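Hydrolase, isochorismatase family (PDB 4L07) probably hydrolyses the amide group of maleamate to give maleate and ammonia, acting as an isochorismatase-family amidase. Local coordinates at residues Val16-His21 and Ser196-Lys201; Ile25-Ser30 and Arg151-Asp156; Leu36-Ala41 and Ser96-Ile101; Leu46-Thr51 and Asp102-Ile107. All coordinates share one frame; numbering follows the deposited sequence.

Interaction 1 (Val16-His21 and Ser196-Lys201)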
loop_
_atom_site.group_PDB
_atom_site.type_symbol
_atom_site.label_atom_id
_atom_site.label_comp_id
_atom_site.label_asym_id
_atom_site.label_seq_id
_atom_site.Cartn_x
_atom_site.Cartn_y
_atom_site.Cartn_z
ATOM N N VAL A 16 -13.626 20.720 7.745
ATOM C CA VAL A 16 -13.940 19.763 6.680
ATOM C C VAL A 16 -15.405 19.862 6.262
ATOM O O VAL A 16 -16.314 19.885 7.103
ATOM C CB VAL A 16 -13.421 18.304 6.920
ATOM C CG1 VAL A 16 -12.674 18.141 8.237
ATOM C CG2 VAL A 16 -14.506 17.243 6.720
ATOM N N SER A 17 -15.615 19.967 4.957
ATOM C CA SER A 17 -16.953 19.941 4.403
ATOM C C SER A 17 -17.366 18.483 4.342
ATOM O O SER A 17 -16.870 17.727 3.509
ATOM C CB SER A 17 -16.984 20.579 3.018
ATOM O OG SER A 17 -18.289 20.529 2.479
ATOM N N ARG A 18 -18.263 18.093 5.240
ATOM C CA ARG A 18 -18.616 16.681 5.411
ATOM C C ARG A 18 -19.369 16.108 4.214
ATOM O O ARG A 18 -20.175 16.795 3.586
ATOM C CB ARG A 18 -19.410 16.488 6.697
ATOM C CG ARG A 18 -18.637 16.926 7.928
ATOM C CD ARG A 18 -19.501 16.926 9.174
ATOM N NE ARG A 18 -18.788 17.500 10.310
ATOM C CZ ARG A 18 -19.223 17.458 11.566
ATOM N NH1 ARG A 18 -20.376 16.861 11.852
ATOM N NH2 ARG A 18 -18.512 18.012 12.539
ATOM N N GLY A 19 -19.088 14.845 3.903
ATOM C CA GLY A 19 -19.752 14.149 2.807
ATOM C C GLY A 19 -21.079 13.546 3.231
ATOM O O GLY A 19 -21.616 13.868 4.291
ATOM N N VAL A 20 -21.599 12.646 2.406
ATOM C CA VAL A 20 -22.918 12.073 2.644
ATOM C C VAL A 20 -22.906 10.544 2.763
ATOM O O VAL A 20 -23.966 9.921 2.853
ATOM C CB VAL A 20 -23.948 12.552 1.587
ATOM C CG1 VAL A 20 -24.242 14.037 1.765
ATOM C CG2 VAL A 20 -23.471 12.258 0.169
ATOM N N HIS A 21 -21.707 9.953 2.790
ATOM C CA HIS A 21 -21.550 8.505 2.966
ATOM C C HIS A 21 -20.597 8.171 4.084
ATOM O O HIS A 21 -19.421 7.862 3.848
ATOM C CB HIS A 21 -21.131 7.838 1.661
ATOM C CG HIS A 21 -22.108 8.052 0.529
ATOM N ND1 HIS A 21 -23.317 7.455 0.493
ATOM C CD2 HIS A 21 -22.020 8.834 -0.619
ATOM C CE1 HIS A 21 -23.968 7.832 -0.624
ATOM N NE2 HIS A 21 -23.175 8.674 -1.305
ATOM N N SER A 196 -18.976 13.418 20.365
ATOM C CA SER A 196 -19.981 12.417 19.989
ATOM C C SER A 196 -21.370 13.014 19.752
ATOM O O SER A 196 -22.070 12.594 18.832
ATOM C CB SER A 196 -20.034 11.270 21.004
ATOM O OG SER A 196 -20.313 11.731 22.315
ATOM N N ASP A 197 -21.753 13.995 20.572
ATOM C CA ASP A 197 -23.007 14.736 20.383
ATOM C C ASP A 197 -23.152 15.289 18.963
ATOM O O ASP A 197 -24.196 15.116 18.333
ATOM C CB ASP A 197 -23.125 15.883 21.396
ATOM C CG ASP A 197 -23.635 15.426 22.755
ATOM O OD1 ASP A 197 -24.047 14.253 22.901
ATOM O OD2 ASP A 197 -23.632 16.259 23.687
ATOM N N ASP A 198 -22.102 15.955 18.477
ATOM C CA ASP A 198 -22.035 16.464 17.106
ATOM C C ASP A 198 -22.207 15.308 16.117
ATOM O O ASP A 198 -23.062 15.369 15.238
ATOM C CB ASP A 198 -20.700 17.206 16.884
ATOM C CG ASP A 198 -20.465 17.646 15.424
ATOM O OD1 ASP A 198 -19.417 18.277 15.170
ATOM O OD2 ASP A 198 -21.285 17.380 14.522
ATOM N N ILE A 199 -21.401 14.258 16.275
ATOM C CA ILE A 199 -21.447 13.107 15.368
ATOM C C ILE A 199 -22.863 12.540 15.262
ATOM O O ILE A 199 -23.369 12.337 14.161
ATOM C CB ILE A 199 -20.440 12.000 15.778
ATOM C CG1 ILE A 199 -18.993 12.519 15.704
ATOM C CG2 ILE A 199 -20.614 10.745 14.923
ATOM C CD1 ILE A 199 -18.567 13.051 14.345
ATOM N N LEU A 200 -23.497 12.314 16.409
ATOM C CA LEU A 200 -24.835 11.712 16.448
ATOM C C LEU A 200 -25.862 12.551 15.691
ATOM O O LEU A 200 -26.615 12.021 14.878
ATOM C CB LEU A 200 -25.287 11.475 17.892
ATOM C CG LEU A 200 -24.525 10.434 18.717
ATOM C CD1 LEU A 200 -24.880 10.575 20.192
ATOM C CD2 LEU A 200 -24.772 9.011 18.222
ATOM N N LYS A 201 -25.866 13.860 15.950
ATOM C CA LYS A 201 -26.754 14.800 15.269
ATOM C C LYS A 201 -26.473 14.803 13.769
ATOM O O LYS A 201 -27.401 14.789 12.958
ATOM C CB LYS A 201 -26.589 16.205 15.865
ATOM C CG LYS A 201 -27.497 17.276 15.278
ATOM C CD LYS A 201 -27.274 18.613 15.970
ATOM C CE LYS A 201 -27.904 19.765 15.202
ATOM N NZ LYS A 201 -29.386 19.794 15.346
#
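The guanidinium of Arg18 presents its outer edge to the carboxylate of Asp198, while Trp202, farther along the same helix as Asp198, engages the guanidinium in a cation-pi contact. The two flat charged groups meet nearly coplanar, their planes 18° apart, and form an end-on, two-pronged salt bridge. Arg18 NH2 donates to Asp198 OD1 over 2.8 Å, and Arg18 NH1 donates to Asp198 OD2 over 2.9 Å; the first bond is almost straight at 168°. Both oxygens lie close to the guanidinium plane and are met on their syn sides, although the nitrogens stand somewhat off the carboxylate plane. The reach is made almost wholly by the arginine: its extended chain, from CG to NE, covers the distance between backbones whose nearest CA atoms, of Arg18 and Ile199, are 11.0 Å apart. Asp198 does its share by swinging CG anti to its backbone N (chi1 174°), which carries the carboxylate out to face the arginine. OD1 has a second partner in Thr194 OG1, so the carboxylate is held by a further bond as well as by the arginine. Since Asp198 lies in the first turn of its helix, its negative charge is also probably favoured by the helix dipole. This surface contact fastens the loop between helix 3-9 and strand 22-27 to the start of helix 196-207; Leu165 of strand 163-172 packs against both Arg18 and Ile199, and Ser17 N reaches Glu84 of the second subunit.

Interaction 2 (Ile25-Ser30 and Arg151-Asp156)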
loop_
_atom_site.group_PDB
_atom_site.type_symbol
_atom_site.label_atom_id
_atom_site.label_comp_id
_atom_site.label_asym_id
_atom_site.label_seq_id
_atom_site.Cartn_x
_atom_site.Cartn_y
_atom_site.Cartn_z
ATOM N N ILE A 25 -15.008 3.946 12.097
ATOM C CA ILE A 25 -13.862 3.073 12.346
ATOM C C ILE A 25 -13.567 3.078 13.842
ATOM O O ILE A 25 -13.286 4.127 14.419
ATOM C CB ILE A 25 -12.604 3.519 11.566
ATOM C CG1 ILE A 25 -12.932 3.734 10.081
ATOM C CG2 ILE A 25 -11.469 2.519 11.779
ATOM C CD1 ILE A 25 -11.891 4.541 9.329
ATOM N N VAL A 26 -13.651 1.906 14.460
ATOM C CA VAL A 26 -13.375 1.757 15.892
ATOM C C VAL A 26 -12.009 1.095 16.046
ATOM O O VAL A 26 -11.850 -0.105 15.830
ATOM C CB VAL A 26 -14.469 0.929 16.593
ATOM C CG1 VAL A 26 -14.247 0.899 18.104
ATOM C CG2 VAL A 26 -15.833 1.508 16.274
ATOM N N VAL A 27 -11.017 1.904 16.401
ATOM C CA VAL A 27 -9.623 1.461 16.420
ATOM C C VAL A 27 -9.209 0.811 17.740
ATOM O O VAL A 27 -9.083 1.490 18.764
ATOM C CB VAL A 27 -8.661 2.636 16.113
ATOM C CG1 VAL A 27 -7.220 2.154 16.065
ATOM C CG2 VAL A 27 -9.046 3.315 14.810
ATOM N N ASP A 28 -9.005 -0.506 17.702
ATOM C CA ASP A 28 -8.343 -1.249 18.782
ATOM C C ASP A 28 -8.967 -1.080 20.171
ATOM O O ASP A 28 -8.241 -0.996 21.169
ATOM C CB ASP A 28 -6.845 -0.898 18.851
ATOM C CG ASP A 28 -6.099 -1.237 17.571
ATOM O OD1 ASP A 28 -6.642 -1.989 16.729
ATOM O OD2 ASP A 28 -4.949 -0.762 17.413
ATOM N N PHE A 29 -10.296 -1.040 20.241
ATOM C CA PHE A 29 -10.979 -1.192 21.529
ATOM C C PHE A 29 -11.064 -2.691 21.868
ATOM O O PHE A 29 -12.149 -3.242 22.075
ATOM C CB PHE A 29 -12.372 -0.535 21.535
ATOM C CG PHE A 29 -12.377 0.939 21.897
ATOM C CD1 PHE A 29 -11.378 1.499 22.697
ATOM C CD2 PHE A 29 -13.419 1.758 21.471
ATOM C CE1 PHE A 29 -11.408 2.851 23.031
ATOM C CE2 PHE A 29 -13.456 3.109 21.799
ATOM C CZ PHE A 29 -12.445 3.657 22.582
ATOM N N SER A 30 -9.905 -3.342 21.890
ATOM C CA SER A 30 -9.771 -4.732 22.326
ATOM C C SER A 30 -9.430 -4.741 23.812
ATOM O O SER A 30 -8.981 -3.726 24.350
ATOM C CB SER A 30 -8.681 -5.444 21.523
ATOM O OG SER A 30 -7.406 -4.884 21.781
ATOM N N ARG A 151 -4.314 8.242 15.965
ATOM C CA ARG A 151 -3.662 9.270 15.146
ATOM C C ARG A 151 -3.143 8.684 13.836
ATOM O O ARG A 151 -3.289 9.296 12.777
ATOM C CB ARG A 151 -2.519 9.954 15.899
ATOM C CG ARG A 151 -1.897 11.106 15.108
ATOM C CD ARG A 151 -0.385 11.060 15.209
ATOM N NE ARG A 151 0.278 12.066 14.362
ATOM C CZ ARG A 151 0.580 13.289 14.778
ATOM N NH1 ARG A 151 1.188 14.149 13.971
ATOM N NH2 ARG A 151 0.276 13.650 16.017
ATOM N N ALA A 152 -2.532 7.503 13.913
ATOM C CA ALA A 152 -2.003 6.836 12.714
ATOM C C ALA A 152 -3.108 6.522 11.705
ATOM O O ALA A 152 -2.924 6.669 10.480
ATOM C CB ALA A 152 -1.241 5.570 13.099
ATOM N N THR A 153 -4.257 6.090 12.221
ATOM C CA THR A 153 -5.421 5.752 11.394
ATOM C C THR A 153 -5.981 7.006 10.732
ATOM O O THR A 153 -6.371 6.980 9.557
ATOM C CB THR A 153 -6.501 5.045 12.248
ATOM O OG1 THR A 153 -5.974 3.800 12.715
ATOM C CG2 THR A 153 -7.786 4.779 11.454
ATOM N N VAL A 154 -5.993 8.101 11.489
ATOM C CA VAL A 154 -6.498 9.384 11.008
ATOM C C VAL A 154 -5.642 9.914 9.862
ATOM O O VAL A 154 -6.178 10.300 8.825
ATOM C CB VAL A 154 -6.604 10.415 12.154
ATOM C CG1 VAL A 154 -6.750 11.841 11.622
ATOM C CG2 VAL A 154 -7.784 10.055 13.041
ATOM N N VAL A 155 -4.322 9.899 10.043
ATOM C CA VAL A 155 -3.398 10.322 8.981
ATOM C C VAL A 155 -3.615 9.498 7.720
ATOM O O VAL A 155 -3.758 10.057 6.626
ATOM C CB VAL A 155 -1.925 10.265 9.438
ATOM C CG1 VAL A 155 -0.977 10.461 8.256
ATOM C CG2 VAL A 155 -1.672 11.317 10.508
ATOM N N ASP A 156 -3.664 8.175 7.869
ATOM C CA ASP A 156 -3.907 7.307 6.718
ATOM C C ASP A 156 -5.266 7.501 6.052
ATOM O O ASP A 156 -5.360 7.417 4.823
ATOM C CB ASP A 156 -3.685 5.833 7.067
ATOM C CG ASP A 156 -2.286 5.354 6.705
ATOM O OD1 ASP A 156 -1.515 6.130 6.098
ATOM O OD2 ASP A 156 -1.945 4.197 7.029
#
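Val27 and Ile25 meet Thr153 where the central strand 22-27 of the parallel sheet is covered by helix 146-159, a strand-to-helix layer of the alpha/beta fold of isochorismatase-like hydrolases. The strand leads straight into Asp28, which is salt-bridged to Lys116; together with Cys149, near the start of the helix, these residues are consistent with the Asp-Lys-Cys triad known in this family. At the interface the side chains of Val27 and Thr153 run alongside one another, pointing opposite ways. Val27 CG2 comes to 3.7 Å from Thr153 OG1, and its other methyl, CG1, lies 3.9 Å from the same oxygen. The methyl side of the threonine is used too, with Thr153 CG2 at 3.9 Å from Val27 CG2. Two residues earlier on the strand, Ile25 CG2 makes a looser contact of 4.3 Å with Thr153 CG2. Both branches of Thr153 thus meet Val27, and the hydroxyl, standing beside its own backbone N (chi1 -64°), can also bond to Cys149 O one turn back. A buried hydroxyl pressed against valine methyls would be costly if unmatched; here OG1 is paired with both Cys149 O and Ser121 OG, so the methyls can pack on the hydroxyl without leaving it unpaired, and the same threonine links the strand's packing to the backbone of Cys149.

Interaction 3 (Leu36-Ala41 and Ser96-Ile101)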
loop_
_atom_site.group_PDB
_atom_site.type_symbol
_atom_site.label_atom_id
_atom_site.label_comp_id
_atom_site.label_asym_id
_atom_site.label_seq_id
_atom_site.Cartn_x
_atom_site.Cartn_y
_atom_site.Cartn_z
ATOM N N LEU A 36 -7.772 -2.986 32.295
ATOM C CA LEU A 36 -6.588 -2.575 33.061
ATOM C C LEU A 36 -5.751 -3.699 33.692
ATOM O O LEU A 36 -4.684 -3.438 34.252
ATOM C CB LEU A 36 -6.957 -1.505 34.102
ATOM C CG LEU A 36 -7.358 -0.133 33.535
ATOM C CD1 LEU A 36 -8.061 0.712 34.587
ATOM C CD2 LEU A 36 -6.164 0.621 32.958
ATOM N N GLN A 37 -6.219 -4.942 33.593
ATOM C CA GLN A 37 -5.431 -6.084 34.050
ATOM C C GLN A 37 -4.219 -6.312 33.147
ATOM O O GLN A 37 -3.234 -6.926 33.557
ATOM C CB GLN A 37 -6.282 -7.356 34.144
ATOM C CG GLN A 37 -6.723 -7.936 32.809
ATOM C CD GLN A 37 -7.305 -9.324 32.950
ATOM O OE1 GLN A 37 -6.603 -10.268 33.311
ATOM N NE2 GLN A 37 -8.587 -9.460 32.651
ATOM N N TYR A 38 -4.307 -5.806 31.918
ATOM C CA TYR A 38 -3.237 -5.956 30.942
ATOM C C TYR A 38 -2.358 -4.708 30.899
ATOM O O TYR A 38 -2.871 -3.585 30.898
ATOM C CB TYR A 38 -3.811 -6.246 29.557
ATOM C CG TYR A 38 -4.773 -7.417 29.515
ATOM C CD1 TYR A 38 -4.367 -8.701 29.900
ATOM C CD2 TYR A 38 -6.084 -7.243 29.079
ATOM C CE1 TYR A 38 -5.249 -9.772 29.854
ATOM C CE2 TYR A 38 -6.971 -8.307 29.022
ATOM C CZ TYR A 38 -6.548 -9.567 29.410
ATOM O OH TYR A 38 -7.437 -10.618 29.352
ATOM N N PRO A 39 -1.025 -4.907 30.856
ATOM C CA PRO A 39 -0.037 -3.818 30.870
ATOM C C PRO A 39 -0.246 -2.759 29.785
ATOM O O PRO A 39 0.123 -1.603 29.986
ATOM C CB PRO A 39 1.294 -4.541 30.629
ATOM C CG PRO A 39 1.066 -5.948 31.046
ATOM C CD PRO A 39 -0.390 -6.239 30.846
ATOM N N THR A 40 -0.823 -3.149 28.650
ATOM C CA THR A 40 -0.995 -2.237 27.514
ATOM C C THR A 40 -2.283 -1.413 27.570
ATOM O O THR A 40 -2.532 -0.581 26.700
ATOM C CB THR A 40 -0.922 -2.993 26.172
ATOM O OG1 THR A 40 -1.754 -4.160 26.236
ATOM C CG2 THR A 40 0.522 -3.400 25.865
ATOM N N ALA A 41 -3.088 -1.616 28.611
ATOM C CA ALA A 41 -4.437 -1.045 28.643
ATOM C C ALA A 41 -4.540 0.357 29.248
ATOM O O ALA A 41 -3.660 0.806 29.993
ATOM C CB ALA A 41 -5.400 -1.993 29.338
ATOM N N SER A 96 -6.032 -15.294 22.070
ATOM C CA SER A 96 -6.010 -14.750 23.433
ATOM C C SER A 96 -7.168 -13.780 23.659
ATOM O O SER A 96 -7.745 -13.246 22.709
ATOM C CB SER A 96 -4.666 -14.076 23.747
ATOM O OG SER A 96 -4.566 -12.797 23.132
ATOM N N ARG A 97 -7.502 -13.543 24.926
ATOM C CA ARG A 97 -8.533 -12.569 25.272
ATOM C C ARG A 97 -8.123 -11.143 24.882
ATOM O O ARG A 97 -8.980 -10.312 24.592
ATOM C CB ARG A 97 -8.860 -12.639 26.770
ATOM C CG ARG A 97 -10.101 -11.853 27.175
ATOM C CD ARG A 97 -10.459 -12.077 28.637
ATOM N NE ARG A 97 -11.570 -11.224 29.055
ATOM C CZ ARG A 97 -11.433 -10.005 29.574
ATOM N NH1 ARG A 97 -12.505 -9.303 29.926
ATOM N NH2 ARG A 97 -10.227 -9.484 29.744
ATOM N N LEU A 98 -6.816 -10.882 24.855
ATOM C CA LEU A 98 -6.279 -9.534 24.611
ATOM C C LEU A 98 -6.738 -8.968 23.266
ATOM O O LEU A 98 -6.934 -7.760 23.129
ATOM C CB LEU A 98 -4.739 -9.536 24.652
ATOM C CG LEU A 98 -3.796 -9.930 25.811
ATOM C CD1 LEU A 98 -3.175 -8.729 26.523
ATOM C CD2 LEU A 98 -4.371 -10.956 26.784
ATOM N N VAL A 99 -6.920 -9.852 22.284
ATOM C CA VAL A 99 -7.217 -9.452 20.909
ATOM C C VAL A 99 -8.719 -9.320 20.632
ATOM O O VAL A 99 -9.127 -8.791 19.592
ATOM C CB VAL A 99 -6.543 -10.429 19.921
ATOM C CG1 VAL A 99 -6.993 -10.174 18.491
ATOM C CG2 VAL A 99 -5.027 -10.319 20.044
ATOM N N GLU A 100 -9.539 -9.795 21.570
ATOM C CA GLU A 100 -10.992 -9.736 21.434
ATOM C C GLU A 100 -11.504 -8.322 21.646
ATOM O O GLU A 100 -11.019 -7.609 22.533
ATOM C CB GLU A 100 -11.656 -10.686 22.440
ATOM C CG GLU A 100 -11.440 -12.160 22.138
ATOM C CD GLU A 100 -12.229 -12.629 20.927
ATOM O OE1 GLU A 100 -11.634 -13.304 20.060
ATOM O OE2 GLU A 100 -13.439 -12.317 20.829
ATOM N N ILE A 101 -12.488 -7.931 20.840
ATOM C CA ILE A 101 -13.094 -6.608 20.930
ATOM C C ILE A 101 -13.880 -6.536 22.235
ATOM O O ILE A 101 -14.636 -7.452 22.558
ATOM C CB ILE A 101 -14.003 -6.306 19.712
ATOM C CG1 ILE A 101 -13.211 -6.413 18.389
ATOM C CG2 ILE A 101 -14.665 -4.936 19.832
ATOM C CD1 ILE A 101 -11.974 -5.530 18.308
#
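Arg97 NH2 has two partners: it donates to Tyr38 OH over 3.0 Å, with an angle of 161° at the hydrogen, and forms a salt bridge with Asp35 OD2. The phenol oxygen sits at the edge of the guanidinium, close to its plane, and the two side chains cross at about a right angle. Gln37 NE2 comes within 3.3 Å of Arg97 NH2, but both are donors; what brings them together is Asp35 OD2, which accepts from each. The Tyr38 ring is meanwhile covered on both faces. Leu98 lies over one of them, with CD2 at 3.9 Å from the ring centroid in a CH-pi contact and the sister methyl CD1 3.5 Å above the ring plane near the rim. On the opposite face Gln37 CG rests 3.6 Å above the ring centre, placed there because the glutamine folds CG between its backbone N and carbonyl carbon (chi1 70°). Replacing Tyr38 by an alanine would probably open a gap between Leu98 and Gln37 CG and leave Arg97 NH2 without its hydroxyl partner. The contact lies near the surface, joining the loop that follows helix 31-34 to the long loop that precedes strand 112-116. Tyr31 of helix 31-34 adds a cation-pi contact to Arg97, and backbone bonds tie Leu98 to Gly32 and Glu100 to Tyr31. Farther along the segment 96-101, Ile101 packs on strand 65-70, while Pro39 and Thr40 rest on Ala9 and Ala10 of the second subunit.

Interaction 4 (Leu46-Thr51 and Asp102-Ile107)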
loop_
_atom_site.group_PDB
_atom_site.type_symbol
_atom_site.label_atom_id
_atom_site.label_comp_id
_atom_site.label_asym_id
_atom_site.label_seq_id
_atom_site.Cartn_x
_atom_site.Cartn_y
_atom_site.Cartn_z
ATOM N N LEU A 46 -15.634 5.446 29.514
ATOM C CA LEU A 46 -16.493 6.514 28.987
ATOM C C LEU A 46 -16.448 6.580 27.467
ATOM O O LEU A 46 -17.472 6.776 26.805
ATOM C CB LEU A 46 -16.100 7.876 29.575
ATOM C CG LEU A 46 -16.278 8.092 31.082
ATOM C CD1 LEU A 46 -15.722 9.452 31.488
ATOM C CD2 LEU A 46 -17.741 7.967 31.481
ATOM N N GLN A 47 -15.244 6.417 26.929
ATOM C CA GLN A 47 -15.007 6.478 25.490
ATOM C C GLN A 47 -15.757 5.376 24.746
ATOM O O GLN A 47 -16.320 5.617 23.672
ATOM C CB GLN A 47 -13.500 6.403 25.218
ATOM C CG GLN A 47 -12.746 7.672 25.618
ATOM C CD GLN A 47 -12.225 7.681 27.054
ATOM O OE1 GLN A 47 -11.466 8.577 27.433
ATOM N NE2 GLN A 47 -12.601 6.685 27.848
ATOM N N MET A 48 -15.766 4.176 25.325
ATOM C CA MET A 48 -16.457 3.030 24.728
ATOM C C MET A 48 -17.975 3.199 24.732
ATOM O O MET A 48 -18.645 2.789 23.796
ATOM C CB MET A 48 -16.062 1.716 25.411
ATOM C CG MET A 48 -14.687 1.209 25.009
ATOM S SD MET A 48 -14.284 -0.435 25.616
ATOM C CE MET A 48 -14.209 -0.159 27.389
ATOM N N SER A 49 -18.521 3.799 25.786
ATOM C CA SER A 49 -19.964 4.025 25.832
ATOM C C SER A 49 -20.406 5.092 24.826
ATOM O O SER A 49 -21.470 4.965 24.221
ATOM C CB SER A 49 -20.438 4.353 27.251
ATOM O OG SER A 49 -19.850 5.547 27.713
ATOM N N ARG A 50 -19.587 6.128 24.631
ATOM C CA ARG A 50 -19.863 7.130 23.602
ATOM C C ARG A 50 -19.757 6.496 22.211
ATOM O O ARG A 50 -20.599 6.737 21.343
ATOM C CB ARG A 50 -18.911 8.337 23.708
ATOM C CG ARG A 50 -18.968 9.134 25.009
ATOM C CD ARG A 50 -20.265 9.921 25.172
ATOM N NE ARG A 50 -21.351 9.077 25.669
ATOM C CZ ARG A 50 -21.449 8.622 26.919
ATOM N NH1 ARG A 50 -20.520 8.914 27.824
ATOM N NH2 ARG A 50 -22.478 7.859 27.263
ATOM N N THR A 51 -18.724 5.679 22.018
ATOM C CA THR A 51 -18.511 4.986 20.745
ATOM C C THR A 51 -19.684 4.043 20.455
ATOM O O THR A 51 -20.174 3.991 19.326
ATOM C CB THR A 51 -17.163 4.233 20.731
ATOM O OG1 THR A 51 -16.095 5.169 20.959
ATOM C CG2 THR A 51 -16.939 3.521 19.392
ATOM N N ASP A 102 -13.673 -5.461 22.987
ATOM C CA ASP A 102 -14.360 -5.270 24.263
ATOM C C ASP A 102 -15.877 -5.185 24.048
ATOM O O ASP A 102 -16.354 -4.401 23.226
ATOM C CB ASP A 102 -13.822 -4.015 24.959
ATOM C CG ASP A 102 -14.241 -3.919 26.418
ATOM O OD1 ASP A 102 -15.391 -4.280 26.732
ATOM O OD2 ASP A 102 -13.416 -3.474 27.247
ATOM N N MET A 103 -16.630 -5.998 24.791
ATOM C CA MET A 103 -18.091 -6.034 24.652
ATOM C C MET A 103 -18.782 -4.703 24.967
ATOM O O MET A 103 -19.893 -4.461 24.499
ATOM C CB MET A 103 -18.703 -7.177 25.480
ATOM C CG MET A 103 -18.637 -8.547 24.811
ATOM S SD MET A 103 -19.315 -8.627 23.130
ATOM C CE MET A 103 -21.068 -8.347 23.398
ATOM N N ALA A 104 -18.112 -3.843 25.738
ATOM C CA ALA A 104 -18.625 -2.511 26.075
ATOM C C ALA A 104 -18.816 -1.606 24.854
ATOM O O ALA A 104 -19.520 -0.600 24.925
ATOM C CB ALA A 104 -17.720 -1.836 27.106
ATOM N N THR A 105 -18.190 -1.969 23.734
ATOM C CA THR A 105 -18.363 -1.241 22.480
ATOM C C THR A 105 -19.722 -1.547 21.850
ATOM O O THR A 105 -20.172 -0.827 20.961
ATOM C CB THR A 105 -17.298 -1.636 21.446
ATOM O OG1 THR A 105 -17.447 -3.025 21.122
ATOM C CG2 THR A 105 -15.903 -1.379 21.988
ATOM N N GLY A 106 -20.345 -2.635 22.302
ATOM C CA GLY A 106 -21.610 -3.097 21.751
ATOM C C GLY A 106 -21.459 -3.782 20.403
ATOM O O GLY A 106 -22.428 -3.898 19.659
ATOM N N ILE A 107 -20.247 -4.231 20.081
ATOM C CA ILE A 107 -20.003 -4.977 18.837
ATOM C C ILE A 107 -21.005 -6.129 18.678
ATOM O O ILE A 107 -21.322 -6.833 19.643
ATOM C CB ILE A 107 -18.537 -5.489 18.745
ATOM C CG1 ILE A 107 -18.268 -6.156 17.385
ATOM C CG2 ILE A 107 -18.179 -6.385 19.933
ATOM C CD1 ILE A 107 -16.813 -6.500 17.138
#
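Helix 45-60 runs up against a short 3-10 turn, residues 103-105, and the backbones come close where Met48 faces Thr105, their CA atoms 5.2 Å apart. Met48 supplies most of the side-chain contact from the helix. Its chain turns at the last torsion (chi3 -66°), so that the methyl folds over Asp102 and Ala104: Met48 CE lies 3.4 Å from Asp102 OD2 and 3.9 Å from Ala104 CB. The sulfur touches the methyl of Thr105, Met48 SD to Thr105 CG2 at 4.1 Å, and lies against the carboxylate of Asp102, 3.6 Å from Met48 SD to Asp102 OD2. The surface that the methionine covers is kept in shape by bonds within the turn. Asp102 OD1 accepts from Ala104 N over 2.9 Å in an Asx turn, a nearly straight bond at 168°. Thr105 OG1 donates to Asp102 O at 2.7 Å, almost in line with the carbonyl bond, and accepts from Ile107 N in an ST turn; Thr105 N shares the same carbonyl. The other carboxylate oxygen, OD2, is bonded to Thr34 OG1, so it has a polar partner even though the methionine methyl packs on it. Without the carboxylate, as with an alanine at Asp102, Ala104 N and the Thr34 hydroxyl would probably lose their acceptor and Met48 CE part of its support. Phe29, just past strand 22-27, packs against Met48, Thr51 and Thr105 and so bridges the two segments; Thr105 reaches Phe67 of strand 65-70, and Thr51 rests on Cys170 of strand 163-172.

From the N terminus, the first segment, 16-21, belongs to interaction 1, whose partner is the C-terminal helix; this contact closes a loop that encloses the other three. Interaction 2 follows at strand 22-27 and closes a smaller loop at helix 146-159, with interactions 3 and 4 both inside it. These last two cross: 46-51 falls between 36-41 and 96-101, and 102-107 follows 96-101. Of these two successive parts of one long loop, one holds the loop after helix 31-34, the other holds helix 45-60 itself. Phe29 joins interaction 2 to interaction 4, Ser30 joins it to interaction 3, and Ser196 packs on Arg50, linking interactions 1 and 4.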